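Local coordinates for protein erythrocyte binding antigen 140 (Plasmodium falciparum, PDB 4GF2) that probably binds a receptor on the host red-cell surface during invasion, as an adhesin whose modelled part carries two Duffy-binding-like domains, at residues A[404-409]-A[443-448]; A[351-356]-A[418-423]; A[359-364]-A[425-430]; A[370-375]-A[455-460]. The protein carries 3 engineered substitutions. All blocks are in the same frame, centred on the assembly; numbering follows the deposited sequence.

Interaction 1 (A[404-409]-A[443-448])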
# COMPACT_ATOMS: atom_id res chain seq x y z
N ASP A 404 18.37 -7.79 8.27
CA ASP A 404 18.42 -8.73 9.39
C ASP A 404 17.25 -8.52 10.34
O ASP A 404 16.80 -9.47 10.99
CB ASP A 404 19.74 -8.58 10.15
CG ASP A 404 20.82 -9.48 9.60
OD1 ASP A 404 20.55 -10.68 9.41
OD2 ASP A 404 21.94 -8.99 9.35
N ILE A 405 16.77 -7.29 10.42
CA ILE A 405 15.67 -6.96 11.32
C ILE A 405 14.35 -7.48 10.74
O ILE A 405 13.53 -8.05 11.45
CB ILE A 405 15.61 -5.44 11.58
CG1 ILE A 405 16.74 -5.04 12.53
CG2 ILE A 405 14.27 -5.04 12.17
CD1 ILE A 405 16.89 -3.54 12.70
N ILE A 406 14.17 -7.28 9.44
CA ILE A 406 12.99 -7.76 8.73
C ILE A 406 12.98 -9.29 8.66
O ILE A 406 11.93 -9.91 8.83
CB ILE A 406 12.94 -7.21 7.30
CG1 ILE A 406 12.83 -5.68 7.31
CG2 ILE A 406 11.78 -7.83 6.53
CD1 ILE A 406 11.63 -5.15 8.06
N LYS A 407 14.14 -9.88 8.40
CA LYS A 407 14.24 -11.33 8.31
C LYS A 407 14.07 -11.98 9.68
O LYS A 407 13.72 -13.15 9.79
CB LYS A 407 15.58 -11.74 7.69
CG LYS A 407 15.68 -11.49 6.19
CD LYS A 407 17.08 -11.80 5.64
CE LYS A 407 17.46 -13.25 5.89
NZ LYS A 407 18.73 -13.63 5.20
N GLY A 408 14.32 -11.21 10.74
CA GLY A 408 14.23 -11.72 12.09
C GLY A 408 15.52 -12.38 12.56
O GLY A 408 15.52 -13.11 13.55
N SER A 409 16.61 -12.12 11.86
CA SER A 409 17.90 -12.71 12.21
C SER A 409 18.76 -11.71 12.98
O SER A 409 19.83 -12.07 13.47
CB SER A 409 18.63 -13.18 10.96
OG SER A 409 18.87 -12.10 10.08
N GLU A 443 11.34 -13.78 5.12
CA GLU A 443 12.49 -13.93 4.23
C GLU A 443 12.10 -13.70 2.78
O GLU A 443 12.80 -13.00 2.04
CB GLU A 443 13.13 -15.30 4.41
CG GLU A 443 13.89 -15.46 5.73
CD GLU A 443 14.56 -16.81 5.87
OE1 GLU A 443 14.32 -17.69 5.02
OE2 GLU A 443 15.33 -16.99 6.84
N LYS A 444 10.97 -14.27 2.37
CA LYS A 444 10.47 -14.07 1.01
C LYS A 444 10.04 -12.63 0.79
O LYS A 444 10.23 -12.07 -0.29
CB LYS A 444 9.30 -15.01 0.72
CG LYS A 444 9.70 -16.47 0.58
CD LYS A 444 8.49 -17.35 0.33
CE LYS A 444 8.88 -18.81 0.11
NZ LYS A 444 7.69 -19.67 -0.11
N TRP A 445 9.46 -12.02 1.83
CA TRP A 445 8.99 -10.65 1.72
C TRP A 445 10.15 -9.70 1.50
O TRP A 445 10.07 -8.78 0.69
CB TRP A 445 8.22 -10.26 2.98
CG TRP A 445 7.48 -8.97 2.83
CD1 TRP A 445 6.19 -8.82 2.40
CD2 TRP A 445 7.97 -7.66 3.09
NE1 TRP A 445 5.86 -7.49 2.39
CE2 TRP A 445 6.93 -6.75 2.81
CE3 TRP A 445 9.20 -7.16 3.54
CZ2 TRP A 445 7.08 -5.38 2.96
CZ3 TRP A 445 9.34 -5.79 3.69
CH2 TRP A 445 8.29 -4.92 3.40
N TRP A 446 11.25 -9.93 2.22
CA TRP A 446 12.43 -9.10 2.06
C TRP A 446 13.00 -9.22 0.64
O TRP A 446 13.39 -8.23 0.03
CB TRP A 446 13.51 -9.46 3.08
CG TRP A 446 14.81 -8.77 2.80
CD1 TRP A 446 15.93 -9.32 2.28
CD2 TRP A 446 15.10 -7.38 3.01
NE1 TRP A 446 16.91 -8.37 2.15
CE2 TRP A 446 16.43 -7.17 2.60
CE3 TRP A 446 14.37 -6.30 3.51
CZ2 TRP A 446 17.04 -5.92 2.66
CZ3 TRP A 446 14.98 -5.06 3.58
CH2 TRP A 446 16.30 -4.88 3.16
N ASP A 447 13.04 -10.44 0.11
CA ASP A 447 13.55 -10.67 -1.24
C ASP A 447 12.73 -9.90 -2.27
O ASP A 447 13.27 -9.39 -3.25
CB ASP A 447 13.56 -12.16 -1.58
CG ASP A 447 14.71 -12.90 -0.91
OD1 ASP A 447 15.67 -12.25 -0.47
OD2 ASP A 447 14.64 -14.15 -0.84
N GLU A 448 11.42 -9.81 -2.04
CA GLU A 448 10.53 -9.11 -2.95
C GLU A 448 10.65 -7.59 -2.83
O GLU A 448 10.25 -6.86 -3.73
CB GLU A 448 9.08 -9.52 -2.69
CG GLU A 448 8.80 -11.00 -2.95
CD GLU A 448 7.47 -11.45 -2.36
OE1 GLU A 448 6.73 -10.60 -1.82
OE2 GLU A 448 7.16 -12.66 -2.44
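I406 and K407, close to the end of helix 388-407, are the residues this contact covers most, and they divide the work between an apolar and an amphipathic half. I406 sends its two branches to two different tryptophans of helix 435-457: CG2 approaches W445 CE3 at 4.0 Å, while CG1 lies 4.1 Å from W446 CE3. Neither indole is met squarely on a face or at an edge; both are approached obliquely, and the side chains of I406 and W446 run at about a right angle to each other. Beta-branching gives the fork, and chi1 (-63°), with CG2 anti to the backbone N, aims its prongs at the two rings. K407 suits the margin, where a long aliphatic chain can cover apolar surface and still carry its amine outward. Its CG passes W446 CB at 4.3 Å, and farther along CE meets E443 CG at 4.2 Å. The charged ends do not join: K407 NZ stays 5.1 Å from E443 OE2, a separation at which some attraction is likely. Backbones come closest here, with K407 CA and E443 CA 5.1 Å apart, and R442 adds a hydrogen bond to K407 O. Beyond the two segments, the W445 ring meets Y364 edge-to-face, and W446 packs with Y399. G408, with positive phi, is the first residue to leave the helix. Aliphatic branches and two successive tryptophans packed between helices in this way form part of the buried core of the helical Duffy-binding-like fold.

Interaction 2 (A[351-356]-A[418-423])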
# COMPACT_ATOMS: atom_id res chain seq x y z
N GLY A 351 11.81 4.54 13.24
CA GLY A 351 10.57 5.27 13.43
C GLY A 351 9.60 4.55 14.33
O GLY A 351 9.96 3.59 15.02
N ARG A 352 8.35 5.00 14.29
CA ARG A 352 7.32 4.50 15.19
C ARG A 352 6.77 3.17 14.68
O ARG A 352 5.66 3.10 14.16
CB ARG A 352 6.20 5.54 15.29
CG ARG A 352 6.72 6.93 15.61
CD ARG A 352 5.68 8.00 15.38
NE ARG A 352 6.29 9.32 15.24
CZ ARG A 352 6.73 10.06 16.26
NH1 ARG A 352 6.63 9.61 17.51
NH2 ARG A 352 7.27 11.24 16.04
N THR A 353 7.57 2.12 14.84
CA THR A 353 7.23 0.80 14.33
C THR A 353 6.06 0.18 15.10
O THR A 353 5.39 -0.72 14.60
CB THR A 353 8.43 -0.15 14.38
OG1 THR A 353 8.90 -0.26 15.73
CG2 THR A 353 9.56 0.36 13.50
N TYR A 354 5.82 0.66 16.31
CA TYR A 354 4.75 0.14 17.15
C TYR A 354 3.36 0.51 16.62
O TYR A 354 2.35 0.05 17.15
CB TYR A 354 4.90 0.63 18.59
CG TYR A 354 4.95 2.13 18.74
CD1 TYR A 354 3.79 2.88 18.88
CD2 TYR A 354 6.16 2.81 18.73
CE1 TYR A 354 3.83 4.26 19.01
CE2 TYR A 354 6.22 4.18 18.85
CZ TYR A 354 5.06 4.91 18.99
OH TYR A 354 5.13 6.27 19.12
N LEU A 355 3.32 1.33 15.58
CA LEU A 355 2.04 1.79 15.02
C LEU A 355 1.51 0.89 13.91
O LEU A 355 0.32 0.95 13.57
CB LEU A 355 2.17 3.23 14.51
CG LEU A 355 2.30 4.30 15.59
CD1 LEU A 355 2.51 5.66 14.95
CD2 LEU A 355 1.09 4.32 16.51
N LEU A 356 2.37 0.06 13.33
CA LEU A 356 1.95 -0.82 12.25
C LEU A 356 1.32 -2.10 12.80
O LEU A 356 1.76 -3.21 12.50
CB LEU A 356 3.13 -1.17 11.34
CG LEU A 356 3.72 -0.02 10.52
CD1 LEU A 356 2.62 0.80 9.84
CD2 LEU A 356 4.62 0.86 11.37
N LYS A 418 12.19 -5.47 17.11
CA LYS A 418 11.24 -6.55 17.37
C LYS A 418 9.85 -6.23 16.83
O LYS A 418 9.23 -7.06 16.17
CB LYS A 418 11.13 -6.81 18.87
CG LYS A 418 12.00 -7.93 19.39
CD LYS A 418 11.14 -9.04 20.00
CE LYS A 418 11.90 -9.82 21.06
NZ LYS A 418 11.07 -10.91 21.65
N LYS A 419 9.37 -5.03 17.13
CA LYS A 419 8.04 -4.64 16.68
C LYS A 419 7.96 -4.55 15.16
O LYS A 419 6.91 -4.79 14.57
CB LYS A 419 7.62 -3.32 17.32
CG LYS A 419 7.30 -3.49 18.79
CD LYS A 419 6.48 -2.34 19.34
CE LYS A 419 6.04 -2.62 20.77
NZ LYS A 419 5.26 -3.88 20.90
N MET A 420 9.09 -4.23 14.53
CA MET A 420 9.15 -4.20 13.08
C MET A 420 8.93 -5.61 12.55
O MET A 420 8.16 -5.83 11.61
CB MET A 420 10.49 -3.64 12.62
CG MET A 420 10.52 -3.21 11.18
SD MET A 420 9.30 -1.92 10.84
CE MET A 420 9.43 -1.79 9.06
N GLU A 421 9.61 -6.57 13.17
CA GLU A 421 9.52 -7.97 12.76
C GLU A 421 8.12 -8.52 13.00
O GLU A 421 7.53 -9.16 12.12
CB GLU A 421 10.53 -8.80 13.55
CG GLU A 421 10.49 -10.28 13.26
CD GLU A 421 11.40 -11.07 14.17
OE1 GLU A 421 12.23 -10.45 14.85
OE2 GLU A 421 11.28 -12.31 14.20
N GLU A 422 7.59 -8.27 14.19
CA GLU A 422 6.29 -8.80 14.57
C GLU A 422 5.18 -8.19 13.73
O GLU A 422 4.18 -8.84 13.44
CB GLU A 422 6.05 -8.55 16.06
CG GLU A 422 7.01 -9.30 16.96
CD GLU A 422 6.88 -8.90 18.42
OE1 GLU A 422 6.39 -7.78 18.68
OE2 GLU A 422 7.27 -9.69 19.30
N ASN A 423 5.36 -6.95 13.32
CA ASN A 423 4.33 -6.28 12.53
C ASN A 423 4.32 -6.75 11.08
O ASN A 423 3.33 -6.59 10.38
CB ASN A 423 4.47 -4.77 12.63
CG ASN A 423 3.90 -4.24 13.93
OD1 ASN A 423 3.01 -4.86 14.51
ND2 ASN A 423 4.39 -3.10 14.38
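N423 and Y354 bring the flat groups to this contact. The amide of N423 faces the 3-10 turn 353-355 and the residue after it: its ND2 lies 2.6 Å from T353 O and 3.8 Å from L356 CB, so the nitrogen end of the group is turned toward that backbone. The phenol of Y354 belongs to the outer side. It meets helix 415-427 through CB, which K419 CD approaches at 3.4 Å, while the ring leads away and places its OH at the edge of the R352 guanidinium, in that group's plane. CG of Y354 takes the crowded position between the backbone N and the carbonyl carbon (chi1 56°), which carries the ring off along its own segment. A tyrosine and a lysine fit this outer margin, since each offers apolar carbon to the contact and a polar end to the surroundings. Deeper in, T353 uses both of its branches. Its CG2 touches M420 SD at 3.5 Å, the two side chains crossing at about a right angle; its OG1 packs 3.7 Å from K419 CB and is hydrogen-bonded to Y416 O, one turn earlier in the helix. Threonine thus supplies a methyl for the buried side and a hydroxyl for a backbone carbonyl. M420 reaches the methyl by a bend at chi2 (59°), one that an unbranched methionine chain makes readily. Around the contact, H367 of helix 361-382 packs against T353, L356 and M420, and M420 also touches I405 and I406 of helix 388-407, so the turn is held where three helices meet.

Interaction 3 (A[359-364]-A[425-430])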
# COMPACT_ATOMS: atom_id res chain seq x y z
N GLY A 359 -1.60 -4.40 10.28
CA GLY A 359 -1.16 -5.45 9.39
C GLY A 359 -1.43 -5.22 7.91
O GLY A 359 -1.69 -6.17 7.18
N HIS A 360 -1.38 -3.97 7.47
CA HIS A 360 -1.55 -3.65 6.06
C HIS A 360 -0.19 -3.62 5.37
O HIS A 360 0.70 -2.87 5.78
CB HIS A 360 -2.27 -2.31 5.88
CG HIS A 360 -3.66 -2.29 6.44
ND1 HIS A 360 -4.69 -3.05 5.92
CD2 HIS A 360 -4.19 -1.60 7.48
CE1 HIS A 360 -5.79 -2.83 6.61
NE2 HIS A 360 -5.52 -1.95 7.56
N GLU A 361 -0.02 -4.43 4.34
CA GLU A 361 1.27 -4.54 3.66
C GLU A 361 1.74 -3.21 3.08
O GLU A 361 2.92 -2.87 3.20
CB GLU A 361 1.23 -5.59 2.55
CG GLU A 361 2.63 -5.99 2.08
CD GLU A 361 2.64 -6.86 0.85
OE1 GLU A 361 1.82 -7.80 0.76
OE2 GLU A 361 3.48 -6.61 -0.04
N GLU A 362 0.83 -2.47 2.46
CA GLU A 362 1.20 -1.21 1.82
C GLU A 362 1.67 -0.18 2.84
O GLU A 362 2.62 0.56 2.59
CB GLU A 362 0.04 -0.65 1.00
CG GLU A 362 -0.26 -1.45 -0.26
CD GLU A 362 0.96 -1.65 -1.14
OE1 GLU A 362 1.76 -0.70 -1.29
OE2 GLU A 362 1.13 -2.76 -1.68
N ASP A 363 1.02 -0.15 4.00
CA ASP A 363 1.45 0.73 5.07
C ASP A 363 2.81 0.29 5.57
O ASP A 363 3.69 1.10 5.83
CB ASP A 363 0.45 0.72 6.23
CG ASP A 363 -0.85 1.43 5.89
OD1 ASP A 363 -0.86 2.20 4.91
OD2 ASP A 363 -1.85 1.22 6.61
N TYR A 364 2.99 -1.02 5.68
CA TYR A 364 4.24 -1.56 6.20
C TYR A 364 5.38 -1.24 5.25
O TYR A 364 6.45 -0.80 5.67
CB TYR A 364 4.13 -3.06 6.43
CG TYR A 364 5.33 -3.62 7.13
CD1 TYR A 364 6.44 -4.05 6.41
CD2 TYR A 364 5.38 -3.71 8.52
CE1 TYR A 364 7.55 -4.55 7.05
CE2 TYR A 364 6.49 -4.21 9.16
CZ TYR A 364 7.57 -4.64 8.42
OH TYR A 364 8.69 -5.14 9.04
N ASN A 425 4.92 -10.01 10.60
CA ASN A 425 4.18 -11.23 10.88
C ASN A 425 2.69 -10.96 10.81
O ASN A 425 1.92 -11.78 10.30
CB ASN A 425 4.54 -11.80 12.25
CG ASN A 425 5.96 -12.36 12.30
OD1 ASN A 425 6.59 -12.59 11.27
ND2 ASN A 425 6.45 -12.59 13.51
N LYS A 426 2.27 -9.80 11.30
CA LYS A 426 0.86 -9.41 11.25
C LYS A 426 0.39 -9.26 9.81
O LYS A 426 -0.73 -9.66 9.48
CB LYS A 426 0.63 -8.11 12.02
CG LYS A 426 0.74 -8.26 13.52
CD LYS A 426 0.34 -6.98 14.23
CE LYS A 426 0.48 -7.12 15.74
NZ LYS A 426 0.03 -5.90 16.47
N VAL A 427 1.23 -8.70 8.95
CA VAL A 427 0.90 -8.60 7.54
C VAL A 427 0.59 -9.98 6.98
O VAL A 427 -0.30 -10.15 6.14
CB VAL A 427 2.04 -7.97 6.73
CG1 VAL A 427 1.77 -8.09 5.23
CG2 VAL A 427 2.22 -6.51 7.12
N ASN A 428 1.34 -10.98 7.45
CA ASN A 428 1.10 -12.36 7.07
C ASN A 428 -0.21 -12.88 7.65
O ASN A 428 -0.34 -13.02 8.87
CB ASN A 428 2.27 -13.24 7.52
CG ASN A 428 2.11 -14.68 7.12
OD1 ASN A 428 1.17 -15.05 6.41
ND2 ASN A 428 3.04 -15.52 7.56
N LYS A 429 -1.17 -13.18 6.78
CA LYS A 429 -2.50 -13.57 7.22
C LYS A 429 -2.65 -15.09 7.29
O LYS A 429 -3.73 -15.60 7.59
CB LYS A 429 -3.56 -12.99 6.29
CG LYS A 429 -3.50 -11.48 6.14
CD LYS A 429 -3.62 -10.78 7.49
CE LYS A 429 -3.51 -9.27 7.35
NZ LYS A 429 -3.56 -8.59 8.68
N ASP A 430 -1.57 -15.80 7.00
CA ASP A 430 -1.59 -17.25 7.05
C ASP A 430 -1.79 -17.72 8.49
O ASP A 430 -1.20 -17.17 9.41
CB ASP A 430 -0.28 -17.81 6.50
CG ASP A 430 -0.34 -19.29 6.24
OD1 ASP A 430 -0.24 -20.07 7.21
OD2 ASP A 430 -0.50 -19.68 5.06
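V427, near the end of helix 415-427, packs against G359 and the first turn of helix 361-382, where the end of one helix meets the start of another within the all-helical Duffy-binding-like domain. The tight part is centred on G359: having no CB to strike K426 O or K429 NZ, it lets the backbones close until G359 CA and V427 CA are 4.2 Å apart, and its positive phi is a second reason for glycine. G359 O then faces V427 CA at 3.6 Å in a nearly straight CA-H...O contact (169° at the hydrogen). The two methyls of V427 separate as a beta-branched residue allows. CG1, anti to the backbone N (chi1 170°), reaches E361 CB at 3.7 Å, with the two side chains at about a right angle; CG2 meets Y364 CB at 4.0 Å on the buried side and approaches the ring obliquely. H360, at the N-cap position, starts the helix that presents E361 and Y364.

Outward the contact loosens. E361 lends only its inner carbons, and K426 runs extended away after brushing G359 with its CB. K429, an exposed residue, doubles back through a bend at chi2, its chain long enough to return to a carbonyl of its own helix end and reach one across the contact. The bond from K429 NZ to G359 O is weak, at 3.4 Å; that to K426 O is shorter, 3.1 Å, the nitrogen standing above the carbonyl plane.

Interaction 4 (A[370-375]-A[455-460])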
# COMPACT_ATOMS: atom_id res chain seq x y z
N GLY A 370 10.40 4.51 4.34
CA GLY A 370 10.59 5.77 5.04
C GLY A 370 11.81 5.71 5.94
O GLY A 370 12.69 6.56 5.88
N ALA A 371 11.85 4.68 6.78
CA ALA A 371 12.98 4.49 7.67
C ALA A 371 14.28 4.39 6.87
O ALA A 371 15.30 4.97 7.26
CB ALA A 371 12.77 3.24 8.51
N SER A 372 14.24 3.66 5.77
CA SER A 372 15.42 3.45 4.93
C SER A 372 15.93 4.77 4.37
O SER A 372 17.14 5.02 4.32
CB SER A 372 15.10 2.49 3.79
OG SER A 372 14.74 1.21 4.27
N ILE A 373 15.00 5.62 3.93
CA ILE A 373 15.37 6.90 3.36
C ILE A 373 16.03 7.80 4.41
O ILE A 373 17.12 8.33 4.18
CB ILE A 373 14.15 7.60 2.73
CG1 ILE A 373 13.79 6.91 1.42
CG2 ILE A 373 14.43 9.07 2.47
CD1 ILE A 373 12.47 7.34 0.82
N TYR A 374 15.39 7.96 5.56
CA TYR A 374 15.93 8.82 6.61
C TYR A 374 17.26 8.29 7.13
O TYR A 374 18.18 9.07 7.37
CB TYR A 374 14.92 8.99 7.75
CG TYR A 374 13.69 9.75 7.31
CD1 TYR A 374 13.79 11.05 6.83
CD2 TYR A 374 12.43 9.16 7.36
CE1 TYR A 374 12.67 11.75 6.42
CE2 TYR A 374 11.31 9.85 6.94
CZ TYR A 374 11.44 11.14 6.48
OH TYR A 374 10.32 11.83 6.07
N GLU A 375 17.37 6.98 7.30
CA GLU A 375 18.64 6.40 7.72
C GLU A 375 19.73 6.82 6.74
O GLU A 375 20.81 7.24 7.15
CB GLU A 375 18.55 4.88 7.80
CG GLU A 375 19.86 4.19 8.16
CD GLU A 375 20.36 4.55 9.54
OE1 GLU A 375 19.61 5.21 10.30
OE2 GLU A 375 21.49 4.15 9.89
N LYS A 455 17.37 0.89 -3.59
CA LYS A 455 17.19 2.00 -4.52
C LYS A 455 17.09 3.33 -3.80
O LYS A 455 17.75 4.30 -4.17
CB LYS A 455 15.95 1.78 -5.39
CG LYS A 455 16.19 0.93 -6.62
CD LYS A 455 14.92 0.76 -7.44
CE LYS A 455 15.19 -0.01 -8.72
NZ LYS A 455 13.96 -0.23 -9.53
N VAL A 456 16.26 3.39 -2.76
CA VAL A 456 16.03 4.65 -2.06
C VAL A 456 17.23 5.03 -1.19
O VAL A 456 17.53 6.22 -1.04
CB VAL A 456 14.74 4.62 -1.19
CG1 VAL A 456 13.52 4.33 -2.06
CG2 VAL A 456 14.84 3.62 -0.07
N MET A 457 17.92 4.04 -0.63
CA MET A 457 19.07 4.32 0.22
C MET A 457 20.27 4.74 -0.62
O MET A 457 21.08 5.55 -0.18
CB MET A 457 19.44 3.10 1.06
CG MET A 457 18.40 2.73 2.11
SD MET A 457 19.00 1.43 3.21
CE MET A 457 20.14 2.34 4.24
N SER A 458 20.38 4.19 -1.82
CA SER A 458 21.51 4.46 -2.69
C SER A 458 21.39 5.83 -3.35
O SER A 458 22.33 6.29 -4.01
CB SER A 458 21.63 3.38 -3.77
OG SER A 458 20.48 3.35 -4.59
N ALA A 459 20.24 6.47 -3.17
CA ALA A 459 19.98 7.76 -3.81
C ALA A 459 20.83 8.88 -3.24
O ALA A 459 21.00 9.93 -3.87
CB ALA A 459 18.51 8.11 -3.67
N VAL A 460 21.38 8.67 -2.04
CA VAL A 460 22.18 9.71 -1.39
C VAL A 460 23.67 9.62 -1.74
O VAL A 460 24.48 10.39 -1.22
CB VAL A 460 22.03 9.66 0.13
CG1 VAL A 460 20.56 9.75 0.52
CG2 VAL A 460 22.67 8.40 0.70
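E375 rests its CG 4.3 Å from M457 CE and keeps its carboxylate for other partners: OE1 is gripped twice, by a salt bridge to K319 NZ and a hydrogen bond from C349 N, while OE2 is hydrogen-bonded to S398 OG. A buried acid whose two oxygens are both satisfied can sit here, and the ties fix its rotation; the nearby lysine would be expected to favour the ionised form. CG lies anti to the backbone N (chi1 177°) and the chain then bends, which turns the carboxylate off the contact and leaves its methylene against the methionine. M457 answers with an unbranched chain that lies alongside S372. Its CG is 3.4 Å from S372 O and 3.7 Å from S372 CB, and a bend at chi3 (75°) folds CE back toward E375. A small serine permits this closeness, and its OG gives its hydrogen bond to L368 O one turn back in the same helix. V456 fills the other half. Its CB packs 3.6 Å from I373 CG1, the side chains crossing at about a right angle, while its CG2 touches both that carbon and S372 CB, 4.0 Å from the latter. Two beta-branched residues give this part of the interface compact, rigid apolar surfaces. The helices are close where I373 CA and M457 CA come within 5.5 Å. Around helix 361-382 and the last part of helix 435-457, helix 388-407 packs on them through L402, which touches S372 and M457, and helix 285-293 through F291 on I373 and L292 on V456.

In the fold
All four contacts lie within the second Duffy-binding-like domain and bring together helices 361-382, 388-407, 415-427 and 435-457. Interactions 1, 2 and 3 form one cluster, with centres 11 to 14 Å apart. Y364 links them: its OH is 2.7 Å from M420 O of interaction 2, a probable hydrogen bond, and its CD1 is 3.6 Å from W445 CH2 of interaction 1. M420 CG in turn packs 3.8 Å from I406 CD1. Interaction 4 stands apart, its nearest atoms about 5 Å from interaction 2, and its centre is 22 Å from that of interaction 3. Bound glycerol, probably from crystallisation, lies about 4, 5 and 6 Å from the side chains of L356, E375 and K426 (interactions 2, 4 and 3).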